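Local coordinates for putative mandelate racemase (PDB 2O56), which binds a magnesium ion and probably acts as a hydro-lyase of the enolase superfamily, although its own reaction is not established, at residues T7-I12 / V30-D35; I12-D17 / E387-K392; L200-M205 / E239-F244; R274-W279 / C298-I303. All coordinates share one frame; numbering follows the deposited sequence.

Interactions 1 and 2 belong to the N-terminal capping domain: they share Ile12 and strand 6-13, their centres lie about 15 Å apart, and Lys31 packs on Met390 between them. Their segments alternate along the chain, because helix 387-392 returns to the first strand. Interactions 3 and 4, nested inside the long loop that interaction 2 closes, lie in the barrel domain with centres about 30 Å apart. Interaction 4 follows barrel strands 269-271 and 292-293, its nearest atoms about 9 Å from interaction 1. Interaction 3, across the chain's centre, is about 47 Å from interaction 1 between centres. Both chain ends thus build the capping domain, while the barrel between them carries the metal site.

Interaction 1. Residues T7-I12 / V30-D35; sequences TSVDII and VKINTD
The carboxamide of Asn33 reaches across to Asp10 and Ser8 on an antiparallel strand pair of the enolase-superfamily N-terminal domain. Its ND2 spends one hydrogen on Asp10 OD2 (2.7 Å), in the amide plane but from above the carboxylate plane, the two planes being 56° apart. The other hydrogen goes to Ser8 OG, 3.0 Å from ND2 and slightly out of the amide plane. On the carbonyl side of the amide, Asn33 OD1 accepts from Lys31 NZ (2.8 Å) and also bonds Ser39, so the group's orientation is well fixed. Lys31 lies alongside Asp10, and the bend at its last torsion (-82°) sets NZ 3.6 Å from Asp10 OD2 in a long salt bridge; Asp10 OD1 turns to Thr397 on the next strand. On the sheet face opposite Asn33, Asp10 and Lys31, Val9 CG1 meets Val30 CG1 at 3.5 Å, and Val9 and Ile32 pack against helices 52-66 and 93-114 respectively. Backbone bonds join Asp10 and Lys31 in both directions. Toward the start of strand 6-13 a classic beta bulge sets Thr7 and Ser8 both against Asn33, whose O takes a firm bond from Thr7 N (2.7 Å) and a weak one from Ser8 N (3.5 Å).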
# COMPACT_ATOMS: atom_id res chain seq x y z
N THR A 7 4.01 -50.12 12.72
CA THR A 7 4.65 -50.95 13.74
C THR A 7 6.12 -50.58 13.96
O THR A 7 6.62 -50.67 15.08
CB THR A 7 4.49 -52.46 13.45
OG1 THR A 7 4.87 -52.73 12.10
CG2 THR A 7 3.06 -52.88 13.65
N SER A 8 6.78 -50.14 12.89
CA SER A 8 8.16 -49.67 12.99
C SER A 8 8.52 -48.80 11.78
O SER A 8 7.83 -48.84 10.75
CB SER A 8 9.12 -50.87 13.04
OG SER A 8 9.19 -51.50 11.77
N VAL A 9 9.59 -48.02 11.91
CA VAL A 9 10.09 -47.21 10.82
C VAL A 9 11.59 -47.42 10.74
O VAL A 9 12.28 -47.31 11.74
CB VAL A 9 9.80 -45.68 11.03
CG1 VAL A 9 10.34 -44.87 9.83
CG2 VAL A 9 8.33 -45.41 11.21
N ASP A 10 12.08 -47.74 9.55
CA ASP A 10 13.50 -47.85 9.31
C ASP A 10 13.96 -46.59 8.63
O ASP A 10 13.35 -46.15 7.66
CB ASP A 10 13.81 -49.06 8.44
CG ASP A 10 13.21 -50.34 8.98
OD1 ASP A 10 13.64 -50.78 10.07
OD2 ASP A 10 12.29 -50.90 8.34
N ILE A 11 15.03 -46.00 9.14
CA ILE A 11 15.63 -44.83 8.52
C ILE A 11 16.97 -45.26 7.92
O ILE A 11 17.90 -45.60 8.64
CB ILE A 11 15.75 -43.66 9.52
CG1 ILE A 11 14.37 -43.31 10.09
CG2 ILE A 11 16.31 -42.43 8.81
CD1 ILE A 11 14.01 -44.01 11.39
N ILE A 12 17.02 -45.25 6.59
CA ILE A 12 18.07 -45.94 5.83
C ILE A 12 19.07 -44.97 5.19
O ILE A 12 18.71 -44.12 4.37
CB ILE A 12 17.44 -46.88 4.75
CG1 ILE A 12 16.52 -47.91 5.42
CG2 ILE A 12 18.52 -47.59 3.92
CD1 ILE A 12 15.47 -48.52 4.53
N VAL A 30 13.09 -43.43 4.11
CA VAL A 30 12.25 -43.78 5.25
C VAL A 30 11.37 -44.92 4.76
O VAL A 30 10.74 -44.80 3.72
CB VAL A 30 11.34 -42.61 5.66
CG1 VAL A 30 10.45 -43.01 6.82
CG2 VAL A 30 12.17 -41.40 6.04
N LYS A 31 11.38 -46.03 5.50
CA LYS A 31 10.59 -47.20 5.17
C LYS A 31 9.67 -47.45 6.36
O LYS A 31 10.12 -47.71 7.46
CB LYS A 31 11.49 -48.42 4.98
CG LYS A 31 10.75 -49.68 4.53
CD LYS A 31 11.75 -50.81 4.27
CE LYS A 31 11.07 -52.17 4.24
NZ LYS A 31 10.88 -52.69 5.59
N ILE A 32 8.37 -47.33 6.12
CA ILE A 32 7.41 -47.33 7.18
C ILE A 32 6.72 -48.70 7.12
O ILE A 32 6.29 -49.14 6.04
CB ILE A 32 6.38 -46.21 6.99
CG1 ILE A 32 7.06 -44.85 7.12
CG2 ILE A 32 5.28 -46.31 8.03
CD1 ILE A 32 6.09 -43.69 7.24
N ASN A 33 6.64 -49.37 8.27
CA ASN A 33 6.19 -50.77 8.28
C ASN A 33 4.90 -50.90 9.05
O ASN A 33 4.73 -50.25 10.08
CB ASN A 33 7.28 -51.68 8.88
CG ASN A 33 8.60 -51.56 8.14
OD1 ASN A 33 8.66 -51.78 6.94
ND2 ASN A 33 9.65 -51.18 8.86
N THR A 34 3.99 -51.72 8.56
CA THR A 34 2.66 -51.81 9.16
C THR A 34 2.37 -53.21 9.69
O THR A 34 3.02 -54.18 9.31
CB THR A 34 1.54 -51.41 8.18
OG1 THR A 34 1.54 -52.29 7.06
CG2 THR A 34 1.72 -49.96 7.68
N ASP A 35 1.37 -53.31 10.56
CA ASP A 35 0.94 -54.62 11.06
C ASP A 35 0.38 -55.56 9.98
O ASP A 35 0.23 -56.75 10.20
CB ASP A 35 -0.04 -54.46 12.22
CG ASP A 35 -1.29 -53.66 11.86
OD1 ASP A 35 -1.43 -53.22 10.70
OD2 ASP A 35 -2.14 -53.49 12.76

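Interaction 2. Residues I12-D17 / E387-K392; sequences IDVAND and EETMKK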
# COMPACT_ATOMS: atom_id res chain seq x y z
N ILE A 12 17.02 -45.25 6.59
CA ILE A 12 18.07 -45.94 5.83
C ILE A 12 19.07 -44.97 5.19
O ILE A 12 18.71 -44.12 4.37
CB ILE A 12 17.44 -46.88 4.75
CG1 ILE A 12 16.52 -47.91 5.42
CG2 ILE A 12 18.52 -47.59 3.92
CD1 ILE A 12 15.47 -48.52 4.53
N ASP A 13 20.34 -45.12 5.55
CA ASP A 13 21.42 -44.35 4.96
C ASP A 13 21.95 -45.13 3.75
O ASP A 13 22.81 -45.99 3.89
CB ASP A 13 22.52 -44.14 6.01
CG ASP A 13 23.54 -43.09 5.62
OD1 ASP A 13 23.36 -42.39 4.60
OD2 ASP A 13 24.54 -42.97 6.35
N VAL A 14 21.41 -44.81 2.58
CA VAL A 14 21.48 -45.68 1.39
C VAL A 14 22.91 -45.80 0.90
O VAL A 14 23.52 -44.81 0.49
CB VAL A 14 20.55 -45.15 0.26
CG1 VAL A 14 20.75 -45.93 -1.07
CG2 VAL A 14 19.08 -45.16 0.71
N ALA A 15 23.45 -47.03 0.96
CA ALA A 15 24.80 -47.34 0.44
C ALA A 15 24.82 -47.32 -1.07
O ALA A 15 23.93 -47.88 -1.72
CB ALA A 15 25.29 -48.71 0.95
N ASN A 16 25.85 -46.71 -1.64
CA ASN A 16 25.86 -46.39 -3.07
C ASN A 16 27.27 -46.23 -3.62
O ASN A 16 28.21 -45.88 -2.89
CB ASN A 16 25.04 -45.12 -3.36
CG ASN A 16 25.60 -43.88 -2.65
OD1 ASN A 16 25.14 -43.53 -1.57
ND2 ASN A 16 26.58 -43.22 -3.27
N ASP A 17 27.39 -46.44 -4.93
CA ASP A 17 28.70 -46.44 -5.56
C ASP A 17 29.22 -45.10 -6.06
O ASP A 17 30.32 -45.04 -6.63
CB ASP A 17 28.78 -47.54 -6.62
CG ASP A 17 29.15 -48.88 -6.01
OD1 ASP A 17 30.30 -49.33 -6.24
OD2 ASP A 17 28.31 -49.47 -5.28
N GLU A 387 16.44 -55.35 -1.98
CA GLU A 387 16.86 -56.08 -0.78
C GLU A 387 18.37 -55.97 -0.52
O GLU A 387 18.80 -55.84 0.63
CB GLU A 387 16.46 -57.56 -0.86
CG GLU A 387 14.97 -57.82 -0.63
CD GLU A 387 14.49 -57.38 0.75
OE1 GLU A 387 15.25 -57.54 1.74
OE2 GLU A 387 13.35 -56.89 0.85
N GLU A 388 19.15 -56.03 -1.59
CA GLU A 388 20.62 -55.95 -1.52
C GLU A 388 21.12 -54.62 -0.96
O GLU A 388 22.01 -54.58 -0.11
CB GLU A 388 21.21 -56.18 -2.91
CG GLU A 388 22.74 -56.13 -2.96
CD GLU A 388 23.32 -56.70 -4.24
OE1 GLU A 388 22.57 -57.32 -5.02
OE2 GLU A 388 24.54 -56.53 -4.47
N THR A 389 20.55 -53.53 -1.47
CA THR A 389 20.81 -52.19 -0.96
C THR A 389 20.44 -52.08 0.53
O THR A 389 21.21 -51.57 1.35
CB THR A 389 20.11 -51.12 -1.83
OG1 THR A 389 20.67 -51.15 -3.16
CG2 THR A 389 20.31 -49.73 -1.26
N MET A 390 19.26 -52.59 0.88
CA MET A 390 18.81 -52.49 2.26
C MET A 390 19.67 -53.29 3.23
O MET A 390 19.92 -52.85 4.35
CB MET A 390 17.35 -52.89 2.35
CG MET A 390 16.43 -51.88 1.67
SD MET A 390 14.72 -52.08 2.20
CE MET A 390 14.14 -53.35 1.06
N LYS A 391 20.15 -54.45 2.77
CA LYS A 391 21.07 -55.29 3.54
C LYS A 391 22.35 -54.58 3.93
O LYS A 391 22.81 -54.72 5.05
CB LYS A 391 21.39 -56.58 2.77
CG LYS A 391 20.91 -57.85 3.44
CD LYS A 391 19.87 -58.57 2.59
CE LYS A 391 18.47 -58.40 3.15
NZ LYS A 391 17.93 -57.01 2.97
N LYS A 392 22.93 -53.81 3.00
CA LYS A 392 24.22 -53.16 3.25
C LYS A 392 24.17 -51.67 3.62
O LYS A 392 25.20 -51.00 3.66
CB LYS A 392 25.20 -53.41 2.08
CG LYS A 392 24.82 -52.80 0.76
CD LYS A 392 25.99 -52.86 -0.23
CE LYS A 392 25.67 -52.11 -1.52
NZ LYS A 392 25.12 -52.99 -2.60
O HOH W 1 23.25 -50.03 -3.41
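Thr389 and Val14 meet obliquely, methyl against methyl, where the helix 387-392 lies beside the chain leaving strand 6-13. In Thr389 a chi1 of -64° sets OG1 beside the backbone N and CG2 anti to it, which sends the methyl to Val14 CG1 at 3.8 Å and turns the hydroxyl elsewhere. That hydroxyl bonds Thr386 and is joined to the other segment by an ordered water, which lies 2.8 Å from Thr389 OG1 and donates to Ala15 O, also at 2.8 Å. One residue along, the methyl of Ala15 points at the helix and rests on the helix backbone at Lys392 O, 3.5 Å from Ala15 CB; the aliphatic start of the Lys392 side chain flanks it, with CG 4.1 Å from Ala15 CB. At the strand end Ile12 turns CD1 to the thioether of Met390, 4.3 Å from SD, and Met390 also packs on Lys31 of the neighbouring strand. Just beyond, Ser393 OG hydrogen-bonds both Thr389 O and Ala15 N, so a single hydroxyl ties the helix to the loop before the chain enters strand 395-398, the strand that pairs with 6-13. The C-terminal part of the chain thus completes the capping domain. The two segments are fitted by small methyl groups and a thioether; no direct hydrogen bond joins them, and polar bridging comes from an ordered water and, from just outside, the Ser393 hydroxyl.

Interaction 3. Residues L200-M205 / E239-F244; sequences LGYDRM and EELGIF
Tyr202 OH donates a short hydrogen bond of 2.5 Å to Glu240 OE2, linking two neighbouring beta-alpha units of the enolase-type barrel: helix 195-212 and the loop that leads from helix 228-238 into strand 246-247. The carboxylate sits at the hydroxyl edge of the ring, near its plane, and stands perpendicular to it (90°); the phenol meets OE2 on the anti side, 30° out of the carboxylate plane. Glu240 reaches this point by an extended chain beyond CG. Next to the polar pair, Leu241 fits between Tyr202 and Met205. Its CD1 lies 3.5 Å from Met205 CG and 3.8 Å from Tyr202 CE1, approaching the ring obliquely, while CD2 stays close to the phenol end. The Met205 side chain starts with CG anti to the backbone N (chi1 -168°) and then bends twice, packing also on Ile218 and Ala220 of strand 217-221, the strand that ends in the magnesium ligand Glu221. The contact joins helix and loop in the outer layer of the barrel, some way from the metal: the Met205 side chain is about 13 Å from the magnesium ion. Arg209, a turn further along the same helix, bonds Leu241 O and thereby ties down the loop, which turns at Gly242 with a positive phi. Past that turn Ile243 points back at the helix, its CD1 reaching Met205 CG at 4.2 Å.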
# COMPACT_ATOMS: atom_id res chain seq x y z
N LEU A 200 32.09 -14.09 -19.10
CA LEU A 200 32.32 -15.52 -19.25
C LEU A 200 31.02 -16.33 -19.27
O LEU A 200 30.77 -17.09 -20.20
CB LEU A 200 33.25 -16.01 -18.15
CG LEU A 200 33.69 -17.48 -18.19
CD1 LEU A 200 34.37 -17.83 -19.53
CD2 LEU A 200 34.63 -17.77 -17.03
N GLY A 201 30.22 -16.17 -18.22
CA GLY A 201 28.86 -16.71 -18.16
C GLY A 201 28.02 -16.40 -19.38
O GLY A 201 27.40 -17.30 -19.94
N TYR A 202 28.00 -15.13 -19.81
CA TYR A 202 27.26 -14.74 -21.00
C TYR A 202 27.76 -15.44 -22.28
O TYR A 202 26.95 -15.85 -23.12
CB TYR A 202 27.31 -13.23 -21.23
CG TYR A 202 26.70 -12.85 -22.56
CD1 TYR A 202 25.32 -12.73 -22.69
CD2 TYR A 202 27.49 -12.66 -23.70
CE1 TYR A 202 24.74 -12.41 -23.90
CE2 TYR A 202 26.92 -12.35 -24.91
CZ TYR A 202 25.55 -12.23 -25.01
OH TYR A 202 24.98 -11.92 -26.22
N ASP A 203 29.08 -15.51 -22.43
CA ASP A 203 29.69 -16.12 -23.64
C ASP A 203 29.41 -17.61 -23.71
O ASP A 203 29.10 -18.14 -24.78
CB ASP A 203 31.20 -15.89 -23.66
CG ASP A 203 31.59 -14.46 -23.96
OD1 ASP A 203 30.76 -13.69 -24.52
OD2 ASP A 203 32.72 -14.10 -23.60
N ARG A 204 29.50 -18.30 -22.58
CA ARG A 204 29.08 -19.70 -22.52
C ARG A 204 27.61 -19.86 -22.91
O ARG A 204 27.25 -20.71 -23.73
CB ARG A 204 29.32 -20.29 -21.12
CG ARG A 204 30.77 -20.50 -20.75
CD ARG A 204 30.94 -20.45 -19.26
NE ARG A 204 32.23 -20.95 -18.81
CZ ARG A 204 32.64 -20.94 -17.54
NH1 ARG A 204 31.87 -20.43 -16.59
NH2 ARG A 204 33.84 -21.43 -17.23
N MET A 205 26.76 -19.00 -22.36
CA MET A 205 25.33 -19.10 -22.61
C MET A 205 24.98 -18.78 -24.07
O MET A 205 24.11 -19.42 -24.66
CB MET A 205 24.56 -18.20 -21.63
CG MET A 205 23.07 -18.44 -21.62
SD MET A 205 22.60 -19.74 -20.49
CE MET A 205 23.00 -18.98 -18.92
N GLU A 239 19.03 -11.64 -21.12
CA GLU A 239 17.69 -11.37 -21.66
C GLU A 239 17.49 -11.66 -23.15
O GLU A 239 16.51 -12.27 -23.55
CB GLU A 239 17.29 -9.92 -21.40
CG GLU A 239 16.51 -9.72 -20.15
CD GLU A 239 16.37 -8.27 -19.80
OE1 GLU A 239 16.63 -7.40 -20.66
OE2 GLU A 239 15.99 -8.00 -18.64
N GLU A 240 18.44 -11.20 -23.97
CA GLU A 240 18.32 -11.30 -25.42
C GLU A 240 18.52 -12.74 -25.94
O GLU A 240 18.25 -13.02 -27.10
CB GLU A 240 19.37 -10.39 -26.08
CG GLU A 240 20.80 -10.98 -26.00
CD GLU A 240 21.91 -9.96 -26.12
OE1 GLU A 240 21.71 -8.78 -25.74
OE2 GLU A 240 23.01 -10.35 -26.57
N LEU A 241 19.00 -13.64 -25.09
CA LEU A 241 19.24 -15.01 -25.51
C LEU A 241 17.98 -15.90 -25.52
O LEU A 241 18.04 -17.06 -25.92
CB LEU A 241 20.37 -15.65 -24.68
CG LEU A 241 21.72 -14.93 -24.66
CD1 LEU A 241 22.71 -15.66 -23.78
CD2 LEU A 241 22.29 -14.77 -26.06
N GLY A 242 16.84 -15.34 -25.11
CA GLY A 242 15.57 -16.08 -25.14
C GLY A 242 15.54 -17.14 -24.05
O GLY A 242 15.32 -18.32 -24.33
N ILE A 243 15.76 -16.73 -22.80
CA ILE A 243 15.83 -17.64 -21.64
C ILE A 243 14.43 -18.12 -21.16
O ILE A 243 13.51 -17.30 -20.98
CB ILE A 243 16.66 -16.97 -20.50
CG1 ILE A 243 18.05 -16.61 -21.04
CG2 ILE A 243 16.82 -17.87 -19.25
CD1 ILE A 243 18.90 -17.86 -21.41
N PHE A 244 14.28 -19.44 -20.98
CA PHE A 244 12.97 -20.09 -20.70
C PHE A 244 12.49 -19.70 -19.29
O PHE A 244 11.39 -19.18 -19.11
CB PHE A 244 13.15 -21.61 -20.74
CG PHE A 244 11.88 -22.38 -20.86
CD1 PHE A 244 10.94 -22.08 -21.84
CD2 PHE A 244 11.65 -23.47 -20.03
CE1 PHE A 244 9.78 -22.84 -21.95
CE2 PHE A 244 10.49 -24.24 -20.14
CZ PHE A 244 9.55 -23.91 -21.09

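Interaction 4. Residues R274-W279 / C298-I303; sequences RIYWRW and CTCGGI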
# COMPACT_ATOMS: atom_id res chain seq x y z
N ARG A 274 14.35 -24.48 -2.17
CA ARG A 274 14.61 -24.02 -0.82
C ARG A 274 13.52 -23.17 -0.21
O ARG A 274 13.76 -22.40 0.71
CB ARG A 274 15.97 -23.34 -0.75
CG ARG A 274 17.12 -24.35 -0.79
CD ARG A 274 18.43 -23.62 -0.79
NE ARG A 274 18.76 -23.15 -2.13
CZ ARG A 274 19.96 -22.73 -2.49
NH1 ARG A 274 20.94 -22.72 -1.59
NH2 ARG A 274 20.19 -22.32 -3.73
N ILE A 275 12.30 -23.37 -0.68
CA ILE A 275 11.09 -22.75 -0.15
C ILE A 275 10.12 -23.88 0.24
O ILE A 275 9.85 -24.78 -0.55
CB ILE A 275 10.43 -21.90 -1.25
CG1 ILE A 275 11.38 -20.84 -1.79
CG2 ILE A 275 9.20 -21.23 -0.73
CD1 ILE A 275 10.79 -20.03 -3.03
N TYR A 276 9.63 -23.85 1.47
CA TYR A 276 8.97 -25.01 2.06
C TYR A 276 7.54 -24.73 2.48
O TYR A 276 7.27 -23.70 3.11
CB TYR A 276 9.77 -25.54 3.27
CG TYR A 276 11.26 -25.51 3.06
CD1 TYR A 276 11.85 -26.23 2.02
CD2 TYR A 276 12.07 -24.74 3.88
CE1 TYR A 276 13.21 -26.20 1.79
CE2 TYR A 276 13.45 -24.70 3.66
CZ TYR A 276 14.00 -25.44 2.61
OH TYR A 276 15.36 -25.44 2.40
N TRP A 277 6.65 -25.66 2.13
CA TRP A 277 5.23 -25.66 2.54
C TRP A 277 4.42 -24.56 1.86
O TRP A 277 4.98 -23.67 1.21
CB TRP A 277 5.04 -25.67 4.06
CG TRP A 277 5.88 -26.65 4.84
CD1 TRP A 277 6.50 -27.76 4.37
CD2 TRP A 277 6.16 -26.59 6.24
NE1 TRP A 277 7.17 -28.40 5.39
CE2 TRP A 277 6.96 -27.71 6.55
CE3 TRP A 277 5.80 -25.70 7.27
CZ2 TRP A 277 7.44 -27.95 7.85
CZ3 TRP A 277 6.27 -25.96 8.56
CH2 TRP A 277 7.07 -27.08 8.83
N ARG A 278 3.10 -24.64 1.97
CA ARG A 278 2.24 -23.55 1.50
C ARG A 278 2.70 -22.20 2.08
O ARG A 278 2.73 -21.20 1.39
CB ARG A 278 0.80 -23.81 1.98
CG ARG A 278 -0.00 -24.84 1.18
CD ARG A 278 -1.20 -25.30 2.03
NE ARG A 278 -0.78 -26.19 3.12
CZ ARG A 278 -1.60 -26.66 4.07
NH1 ARG A 278 -2.88 -26.32 4.07
NH2 ARG A 278 -1.15 -27.48 5.02
N TRP A 279 3.02 -22.18 3.38
CA TRP A 279 3.46 -20.97 4.06
C TRP A 279 4.71 -20.33 3.40
O TRP A 279 4.81 -19.10 3.29
CB TRP A 279 3.70 -21.25 5.54
CG TRP A 279 2.45 -21.61 6.30
CD1 TRP A 279 1.66 -20.75 7.04
CD2 TRP A 279 1.86 -22.91 6.44
NE1 TRP A 279 0.62 -21.44 7.63
CE2 TRP A 279 0.71 -22.77 7.27
CE3 TRP A 279 2.19 -24.19 5.95
CZ2 TRP A 279 -0.12 -23.85 7.61
CZ3 TRP A 279 1.36 -25.26 6.28
CH2 TRP A 279 0.22 -25.08 7.12
N CYS A 298 10.63 -34.25 -1.85
CA CYS A 298 11.40 -34.92 -0.79
C CYS A 298 12.00 -33.93 0.21
O CYS A 298 12.49 -34.34 1.27
CB CYS A 298 12.52 -35.77 -1.38
SG CYS A 298 11.98 -37.07 -2.52
N THR A 299 11.94 -32.64 -0.12
CA THR A 299 12.43 -31.56 0.79
C THR A 299 11.30 -30.65 1.28
O THR A 299 11.32 -30.22 2.43
CB THR A 299 13.54 -30.66 0.14
OG1 THR A 299 14.49 -31.48 -0.56
CG2 THR A 299 14.28 -29.83 1.20
N CYS A 300 10.34 -30.33 0.42
CA CYS A 300 9.48 -29.18 0.67
C CYS A 300 8.10 -29.52 1.20
O CYS A 300 7.20 -28.66 1.23
CB CYS A 300 9.40 -28.30 -0.57
SG CYS A 300 11.07 -27.84 -1.16
N GLY A 301 7.91 -30.76 1.64
CA GLY A 301 6.78 -31.09 2.50
C GLY A 301 6.13 -32.43 2.24
O GLY A 301 5.26 -32.86 2.99
N GLY A 302 6.57 -33.12 1.19
CA GLY A 302 6.02 -34.44 0.84
C GLY A 302 4.87 -34.32 -0.12
O GLY A 302 4.56 -33.23 -0.61
N ILE A 303 4.21 -35.43 -0.39
CA ILE A 303 3.11 -35.42 -1.37
C ILE A 303 1.90 -34.62 -0.88
O ILE A 303 1.25 -33.90 -1.65
CB ILE A 303 2.70 -36.86 -1.70
CG1 ILE A 303 3.83 -37.56 -2.47
CG2 ILE A 303 1.45 -36.88 -2.49
CD1 ILE A 303 3.78 -39.08 -2.36
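Two loops at the C-terminal ends of barrel strands meet here, the part of the enolase-type barrel where the magnesium site lies: 274-279 directly follows the metal ligand Glu273, and 298-303 leads into helix 302-314. Cys300 SG approaches the edge of the Tyr276 ring in a sulfur-aromatic contact, 4.9 Å from the ring centroid and 3.6 Å from Tyr276 CD1, while Thr299 CG2 comes obliquely to Tyr276 CE1 at 3.8 Å. Over one face of the same ring stands Arg274 O, offset toward the rim. Arg274 itself extends away to a salt bridge with Glu248 and to Phe86 of a neighbouring subunit, so the loop also takes part in the assembly. The backbones are joined by Trp277 N, which donates to Cys300 O at 3.2 Å with a bent N-H...O angle of 148°. That carbonyl also lies in plane at the edge of the Trp277 indole, which meets Trp78 edge-to-face. Gly301 follows with a phi of 142°, a backbone conformation suited to glycine, and its CA lies at the indole edge, 3.8 Å from Trp277 CD1.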